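Local coordinates for putative hydrolase (Acinetobacter sp. NBRC 100985, PDB 4XUK), which hydrolyses organophosphorus compounds and probably lactones, as a two-zinc enzyme of the metallo-beta-lactamase superfamily, at residues 42-46 with 47-51; 206-209 with 210-213; 147-151 with 152-156. The protein carries 2 engineered substitutions. One frame throughout, in Å; residues are numbered along the deposited sequence.

Contact 1: residues 42-46 with 47-51; sequences ILKKY and YADQE
Lys44 and Asp49 meet across a Schellman motif that ends helix 36-45. Tyr47, with positive phi (48°), is its C-prime residue. Two backbone bonds define the motif: Ala48 N to Leu43 O at 2.8 Å, and Tyr47 N to Lys44 O at 3.1 Å. The chain then folds back so that Asp49 lies against the last turn.

The Lys44 side chain can be followed outward from CB, which leaves the backbone pointing away from 47-51. Lys44 CG swings beside the backbone N (chi1 -78°) and reaches Asp49 OD2 at 3.4 Å. Lys44 CD passes Asp49 OD2 at 3.9 Å. Lys44 CE lies near the same oxygen, and the bend at chi4 (106°) turns NZ toward it. NZ closes a salt bridge with it, by a weak hydrogen bond.

Asp49 OD1 is hydrogen-bonded to His40 ND1, one turn back along the helix from Lys44. It also rests against Leu43 CB and CD1. Tyr47 OH bonds Thr274 O of the second subunit, and its ring stacks on His273 there. The helix end is thus part of the dimer contact. Leu43 CD2, from a buried side chain, packs 4.2 Å from Ala48 CB.

Contact 2: residues 206-209 with 210-213; sequences LKTK and GESI
Thr208 and Glu211 face each other next to the turn. Glu211 O is gripped twice by the same residue: by Thr208 N at 2.8 Å, nearly along the C=O axis, and by Thr208 OG1 at 2.9 Å. The hydroxyl donor is tilted 25° from the carbonyl plane. OG1 stands between the backbone N and the carbonyl carbon (chi1 72°), which swings it across to the facing strand. The same torsion places Thr208 CG2 beside the backbone N, 4.0 Å from Ile213 CD1. The return bond, Glu211 N to Thr208 O, is weak at 3.3 Å.

One pair further on, Lys207 and Ser212 are a non-hydrogen-bonded pair. Their side chains lie on the face opposite to that of Leu206, Thr208, Glu211 and Ile213, where Lys207 CG passes Ser212 OG at 3.6 Å. Beyond them Leu206 and Ile213 exchange two straight backbone bonds of 2.9 Å, Leu206 N to Ile213 O and Ile213 N to Leu206 O. Their side chains run side by side.

Leu206, Thr208 and Ile213 all press on strand 14-26. The Glu211 carboxylate is held through OE2 by Tyr9 and Thr260. At the tip, Lys209 forms a salt bridge with Asp13, and Gly210 takes the positive phi of the turn. This antiparallel beta hairpin, closed by a type II turn, joins two neighbouring inner strands of one mixed sheet of the metallo-beta-lactamase fold.

Contact 3: residues 147-151 with 152-156; sequences AKLPK and EKQAN
The Gln154 amide is flanked by Lys151 on one face and meets Leu149 O at its edge. Lys151 CD sits above the amide plane, displaced toward the nitrogen, 3.4 Å from Gln154 NE2. The Lys151 chain runs alongside that of Gln154. At the edge, Gln154 NE2 gives a 3.0 Å hydrogen bond to Leu149 O. The bond is straight, at 171°, and the acceptor is only 5° out of the amide plane. This fixes the rotation of the amide. The chain beyond Gln154 CG is extended, which carries NE2 back past the start of the helix to reach this carbonyl.

The second flat group is the Glu152 carboxylate. Lys153 NZ forms a salt bridge with Glu152 OE2 at 3.2 Å, coming from above the carboxylate plane. Pro150 CB lies on the same side of that plane, 3.4 Å from Glu152 OE1. Glu152 CG stands between the backbone N and the carbonyl carbon (chi1 61°), and this turns the side chain back alongside the proline ring.

The methylene part of Gln154 is also used. Gln154 CG touches Pro150 O and Leu149 CD1. The touch on the methyl is unusually close and therefore doubtful in detail, so the hold on the glutamine rests on the hydrogen bond.

Beneath these side chains the backbone begins to coil. Lys153 N bonds Pro150 O at 2.8 Å, and Gln154 N bonds Lys151 O at 3.2 Å. Both bonds join residues three apart.

All of this is at the protein surface, and no other chain of the assembly touches it. The arrangement is that of the first turn of a long helix, 151-173, entered through the extended residues Leu149 and Pro150, with a side-chain amide tied back to the preceding loop.

From the N terminus, contact 1 comes first. It closes the end of helix 36-45 and sends the chain toward strand 54-64, beside the second subunit. Contact 3 follows, where the loop after helix 134-141 enters helix 151-173. Contact 2 is last in sequence and turns strand 202-208 into strand 211-215. Each joins neighbouring residues of one continuous stretch. They lie in series, so none nests in or crosses another, and none touch. The centre of contact 1 lies about 34 Å from the centres of contacts 2 and 3. The centres of contacts 2 and 3 are about 41 Å apart, on opposite sides of the chain's centre. Together they mark a helix end, a helix start and a hairpin tip.

Contact 1: residues 42-46 with 47-51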
loop_
_atom_site.group_PDB
_atom_site.type_symbol
_atom_site.label_atom_id
_atom_site.label_comp_id
_atom_site.label_asym_id
_atom_site.label_seq_id
_atom_site.Cartn_x
_atom_site.Cartn_y
_atom_site.Cartn_z
ATOM N N ILE A 42 -12.824 -1.165 -16.210
ATOM C CA ILE A 42 -11.494 -1.266 -15.608
ATOM C C ILE A 42 -11.507 -0.762 -14.159
ATOM O O ILE A 42 -10.950 -1.411 -13.271
ATOM C CB ILE A 42 -10.423 -0.575 -16.484
ATOM C CG1 ILE A 42 -10.313 -1.289 -17.838
ATOM C CG2 ILE A 42 -9.065 -0.574 -15.792
ATOM C CD1 ILE A 42 -9.590 -0.501 -18.920
ATOM N N LEU A 43 -12.170 0.364 -13.908
ATOM C CA LEU A 43 -12.254 0.898 -12.546
ATOM C C LEU A 43 -12.965 -0.076 -11.582
ATOM O O LEU A 43 -12.605 -0.188 -10.405
ATOM C CB LEU A 43 -12.944 2.267 -12.564
ATOM C CG LEU A 43 -12.206 3.414 -13.252
ATOM C CD1 LEU A 43 -13.067 4.667 -13.314
ATOM C CD2 LEU A 43 -10.900 3.711 -12.531
ATOM N N LYS A 44 -13.979 -0.777 -12.075
ATOM C CA LYS A 44 -14.688 -1.736 -11.238
ATOM C C LYS A 44 -13.806 -2.927 -10.877
ATOM O O LYS A 44 -13.892 -3.440 -9.764
ATOM C CB LYS A 44 -15.967 -2.211 -11.928
ATOM C CG LYS A 44 -17.117 -1.226 -11.862
ATOM C CD LYS A 44 -18.264 -1.701 -12.747
ATOM C CE LYS A 44 -19.556 -0.954 -12.450
ATOM N NZ LYS A 44 -19.879 0.029 -13.527
ATOM N N LYS A 45 -12.963 -3.371 -11.811
ATOM C CA LYS A 45 -12.034 -4.460 -11.518
ATOM C C LYS A 45 -11.121 -4.077 -10.352
ATOM O O LYS A 45 -10.821 -4.905 -9.479
ATOM C CB LYS A 45 -11.202 -4.807 -12.759
ATOM C CG LYS A 45 -9.818 -5.397 -12.448
ATOM C CD LYS A 45 -8.997 -5.614 -13.719
ATOM C CE LYS A 45 -7.578 -6.065 -13.397
ATOM N NZ LYS A 45 -6.710 -6.197 -14.606
ATOM N N TYR A 46 -10.697 -2.816 -10.325
ATOM C CA TYR A 46 -9.769 -2.364 -9.299
ATOM C C TYR A 46 -10.489 -1.736 -8.112
ATOM O O TYR A 46 -9.854 -1.082 -7.274
ATOM C CB TYR A 46 -8.781 -1.353 -9.883
ATOM C CG TYR A 46 -7.724 -1.938 -10.793
ATOM C CD1 TYR A 46 -6.535 -2.449 -10.279
ATOM C CD2 TYR A 46 -7.896 -1.947 -12.171
ATOM C CE1 TYR A 46 -5.558 -2.970 -11.120
ATOM C CE2 TYR A 46 -6.930 -2.458 -13.009
ATOM C CZ TYR A 46 -5.763 -2.964 -12.483
ATOM O OH TYR A 46 -4.802 -3.473 -13.341
ATOM N N TYR A 47 -11.803 -1.948 -8.032
ATOM C CA TYR A 47 -12.609 -1.394 -6.947
ATOM C C TYR A 47 -12.312 0.097 -6.744
ATOM O O TYR A 47 -11.950 0.543 -5.652
ATOM C CB TYR A 47 -12.391 -2.211 -5.678
ATOM C CG TYR A 47 -12.973 -3.608 -5.794
ATOM C CD1 TYR A 47 -12.259 -4.637 -6.401
ATOM C CD2 TYR A 47 -14.239 -3.885 -5.317
ATOM C CE1 TYR A 47 -12.787 -5.900 -6.510
ATOM C CE2 TYR A 47 -14.774 -5.141 -5.417
ATOM C CZ TYR A 47 -14.047 -6.143 -6.012
ATOM O OH TYR A 47 -14.598 -7.401 -6.103
ATOM N N ALA A 48 -12.447 0.842 -7.832
ATOM C CA ALA A 48 -12.042 2.238 -7.893
ATOM C C ALA A 48 -13.079 3.051 -8.648
ATOM O O ALA A 48 -12.767 4.143 -9.149
ATOM C CB ALA A 48 -10.680 2.349 -8.599
ATOM N N ASP A 49 -14.277 2.516 -8.757
ATOM C CA ASP A 49 -15.359 3.118 -9.522
ATOM C C ASP A 49 -16.274 4.005 -8.677
ATOM O O ASP A 49 -17.455 3.952 -8.801
ATOM C CB ASP A 49 -16.188 2.049 -10.237
ATOM C CG ASP A 49 -16.902 2.579 -11.503
ATOM O OD1 ASP A 49 -16.444 3.532 -12.140
ATOM O OD2 ASP A 49 -17.951 2.031 -11.840
ATOM N N GLN A 50 -15.696 4.846 -7.837
ATOM C CA GLN A 50 -16.463 5.667 -6.916
ATOM C C GLN A 50 -17.032 6.930 -7.592
ATOM O O GLN A 50 -16.385 7.564 -8.360
ATOM C CB GLN A 50 -15.705 5.991 -5.623
ATOM C CG GLN A 50 -14.243 5.560 -5.548
ATOM C CD GLN A 50 -13.338 6.511 -4.742
ATOM O OE1 GLN A 50 -12.315 6.917 -5.204
ATOM N NE2 GLN A 50 -13.733 6.832 -3.518
ATOM N N GLU A 51 -18.278 7.254 -7.330
ATOM C CA GLU A 51 -18.896 8.397 -7.980
ATOM C C GLU A 51 -18.137 9.682 -7.712
ATOM O O GLU A 51 -18.166 10.547 -8.504
ATOM C CB GLU A 51 -20.352 8.527 -7.547
ATOM C CG GLU A 51 -21.215 9.446 -8.392
ATOM C CD GLU A 51 -20.762 9.603 -9.840
ATOM O OE1 GLU A 51 -20.906 8.666 -10.648
ATOM O OE2 GLU A 51 -20.271 10.696 -10.169
#

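Contact 2: residues 206-209 with 210-213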
loop_
_atom_site.group_PDB
_atom_site.type_symbol
_atom_site.label_atom_id
_atom_site.label_comp_id
_atom_site.label_asym_id
_atom_site.label_seq_id
_atom_site.Cartn_x
_atom_site.Cartn_y
_atom_site.Cartn_z
ATOM N N LEU A 206 18.207 6.603 -10.922
ATOM C CA LEU A 206 19.221 6.454 -9.885
ATOM C C LEU A 206 19.671 5.005 -9.899
ATOM O O LEU A 206 18.886 4.109 -9.597
ATOM C CB LEU A 206 18.619 6.751 -8.506
ATOM C CG LEU A 206 19.455 7.315 -7.340
ATOM C CD1 LEU A 206 19.168 6.596 -6.028
ATOM C CD2 LEU A 206 20.942 7.350 -7.626
ATOM N N LYS A 207 20.923 4.760 -10.259
ATOM C CA LYS A 207 21.454 3.400 -10.168
ATOM C C LYS A 207 22.240 3.208 -8.877
ATOM O O LYS A 207 23.213 3.914 -8.609
ATOM C CB LYS A 207 22.304 3.053 -11.396
ATOM C CG LYS A 207 21.542 3.206 -12.711
ATOM C CD LYS A 207 22.356 2.737 -13.915
ATOM C CE LYS A 207 21.815 3.331 -15.217
ATOM N NZ LYS A 207 22.175 4.777 -15.377
ATOM N N THR A 208 21.792 2.260 -8.062
ATOM C CA THR A 208 22.496 1.916 -6.842
ATOM C C THR A 208 23.031 0.499 -6.990
ATOM O O THR A 208 22.837 -0.145 -8.025
ATOM C CB THR A 208 21.558 1.974 -5.633
ATOM O OG1 THR A 208 20.644 0.871 -5.684
ATOM C CG2 THR A 208 20.758 3.276 -5.644
ATOM N N LYS A 209 23.719 0.019 -5.962
ATOM C CA LYS A 209 24.222 -1.348 -5.960
ATOM C C LYS A 209 23.080 -2.354 -6.051
ATOM O O LYS A 209 22.267 -2.473 -5.134
ATOM C CB LYS A 209 25.045 -1.600 -4.697
ATOM C CG LYS A 209 24.409 -1.044 -3.429
ATOM C CD LYS A 209 25.043 0.275 -3.013
ATOM C CE LYS A 209 26.392 0.057 -2.333
ATOM N NZ LYS A 209 27.164 1.326 -2.224
ATOM N N GLY A 210 23.008 -3.062 -7.175
ATOM C CA GLY A 210 22.003 -4.099 -7.355
ATOM C C GLY A 210 20.561 -3.648 -7.575
ATOM O O GLY A 210 19.648 -4.478 -7.563
ATOM N N GLU A 211 20.344 -2.350 -7.786
ATOM C CA GLU A 211 18.979 -1.848 -7.987
ATOM C C GLU A 211 18.963 -0.532 -8.754
ATOM O O GLU A 211 19.717 0.391 -8.438
ATOM C CB GLU A 211 18.268 -1.678 -6.638
ATOM C CG GLU A 211 16.842 -1.166 -6.740
ATOM C CD GLU A 211 16.123 -1.212 -5.404
ATOM O OE1 GLU A 211 16.691 -1.751 -4.435
ATOM O OE2 GLU A 211 14.989 -0.707 -5.314
ATOM N N SER A 212 18.119 -0.460 -9.780
ATOM C CA SER A 212 17.871 0.794 -10.474
ATOM C C SER A 212 16.490 1.302 -10.086
ATOM O O SER A 212 15.517 0.538 -10.090
ATOM C CB SER A 212 17.951 0.610 -11.994
ATOM O OG SER A 212 19.282 0.372 -12.419
ATOM N N ILE A 213 16.413 2.588 -9.754
ATOM C CA ILE A 213 15.146 3.227 -9.416
ATOM C C ILE A 213 14.863 4.315 -10.431
ATOM O O ILE A 213 15.710 5.188 -10.656
ATOM C CB ILE A 213 15.198 3.864 -8.021
ATOM C CG1 ILE A 213 15.555 2.812 -6.973
ATOM C CG2 ILE A 213 13.868 4.527 -7.687
ATOM C CD1 ILE A 213 16.804 3.148 -6.188
#

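Contact 3: residues 147-151 with 152-156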
loop_
_atom_site.group_PDB
_atom_site.type_symbol
_atom_site.label_atom_id
_atom_site.label_comp_id
_atom_site.label_asym_id
_atom_site.label_seq_id
_atom_site.Cartn_x
_atom_site.Cartn_y
_atom_site.Cartn_z
ATOM N N ALA A 147 1.063 32.667 -28.034
ATOM C CA ALA A 147 0.433 32.856 -29.343
ATOM C C ALA A 147 0.568 31.600 -30.203
ATOM O O ALA A 147 -0.204 31.400 -31.147
ATOM C CB ALA A 147 1.022 34.067 -30.056
ATOM N N LYS A 148 1.545 30.756 -29.861
ATOM C CA LYS A 148 1.832 29.533 -30.616
ATOM C C LYS A 148 0.883 28.371 -30.294
ATOM O O LYS A 148 0.996 27.288 -30.882
ATOM C CB LYS A 148 3.279 29.086 -30.383
ATOM C CG LYS A 148 4.335 30.103 -30.791
ATOM C CD LYS A 148 5.739 29.522 -30.641
ATOM C CE LYS A 148 6.817 30.558 -30.954
ATOM N NZ LYS A 148 8.189 30.025 -30.689
ATOM N N LEU A 149 -0.038 28.578 -29.354
ATOM C CA LEU A 149 -1.042 27.553 -29.071
ATOM C C LEU A 149 -2.473 28.037 -29.334
ATOM O O LEU A 149 -2.739 29.243 -29.323
ATOM C CB LEU A 149 -0.872 26.942 -27.667
ATOM C CG LEU A 149 -0.257 27.702 -26.500
ATOM C CD1 LEU A 149 -1.192 28.789 -26.099
ATOM C CD2 LEU A 149 -0.029 26.770 -25.330
ATOM N N PRO A 150 -3.381 27.095 -29.629
ATOM C CA PRO A 150 -4.776 27.411 -29.959
ATOM C C PRO A 150 -5.462 28.194 -28.850
ATOM O O PRO A 150 -5.148 27.983 -27.679
ATOM C CB PRO A 150 -5.413 26.030 -30.092
ATOM C CG PRO A 150 -4.304 25.163 -30.550
ATOM C CD PRO A 150 -3.077 25.668 -29.853
ATOM N N LYS A 151 -6.379 29.082 -29.220
ATOM C CA LYS A 151 -7.022 29.983 -28.263
ATOM C C LYS A 151 -7.634 29.242 -27.076
ATOM O O LYS A 151 -7.587 29.732 -25.953
ATOM C CB LYS A 151 -8.090 30.832 -28.962
ATOM C CG LYS A 151 -7.594 31.621 -30.177
ATOM C CD LYS A 151 -6.627 32.728 -29.771
ATOM C CE LYS A 151 -6.531 33.833 -30.831
ATOM N NZ LYS A 151 -5.358 33.680 -31.749
ATOM N N GLU A 152 -8.189 28.072 -27.330
ATOM C CA GLU A 152 -8.763 27.226 -26.300
ATOM C C GLU A 152 -7.801 26.910 -25.171
ATOM O O GLU A 152 -8.243 26.624 -24.100
ATOM C CB GLU A 152 -9.191 25.890 -26.859
ATOM C CG GLU A 152 -7.985 25.175 -27.426
ATOM C CD GLU A 152 -8.239 23.869 -28.147
ATOM O OE1 GLU A 152 -7.942 23.857 -29.334
ATOM O OE2 GLU A 152 -8.652 22.865 -27.529
ATOM N N LYS A 153 -6.511 26.937 -25.446
ATOM C CA LYS A 153 -5.495 26.459 -24.507
ATOM C C LYS A 153 -4.707 27.593 -23.871
ATOM O O LYS A 153 -3.899 27.364 -22.961
ATOM C CB LYS A 153 -4.531 25.504 -25.216
ATOM C CG LYS A 153 -5.061 24.088 -25.352
ATOM C CD LYS A 153 -4.471 23.361 -26.548
ATOM C CE LYS A 153 -4.858 21.887 -26.501
ATOM N NZ LYS A 153 -6.214 21.707 -25.900
ATOM N N GLN A 154 -4.951 28.812 -24.338
ATOM C CA GLN A 154 -4.127 29.957 -23.950
ATOM C C GLN A 154 -4.344 30.413 -22.509
ATOM O O GLN A 154 -3.386 30.769 -21.822
ATOM C CB GLN A 154 -4.351 31.133 -24.904
ATOM C CG GLN A 154 -3.935 30.854 -26.339
ATOM C CD GLN A 154 -4.010 32.089 -27.224
ATOM O OE1 GLN A 154 -4.478 33.146 -26.797
ATOM N NE2 GLN A 154 -3.549 31.958 -28.466
ATOM N N ALA A 155 -5.578 30.407 -22.060
ATOM C CA ALA A 155 -5.898 30.792 -20.707
ATOM C C ALA A 155 -5.244 29.883 -19.685
ATOM O O ALA A 155 -4.652 30.336 -18.768
ATOM C CB ALA A 155 -7.387 30.782 -20.487
ATOM N N ASN A 156 -5.390 28.600 -19.863
ATOM C CA ASN A 156 -4.767 27.647 -18.958
ATOM C C ASN A 156 -3.249 27.822 -18.894
ATOM O O ASN A 156 -2.678 27.855 -17.812
ATOM C CB ASN A 156 -5.127 26.209 -19.338
ATOM C CG ASN A 156 -4.526 25.186 -18.386
ATOM O OD1 ASN A 156 -4.964 25.060 -17.241
ATOM N ND2 ASN A 156 -3.528 24.446 -18.857
#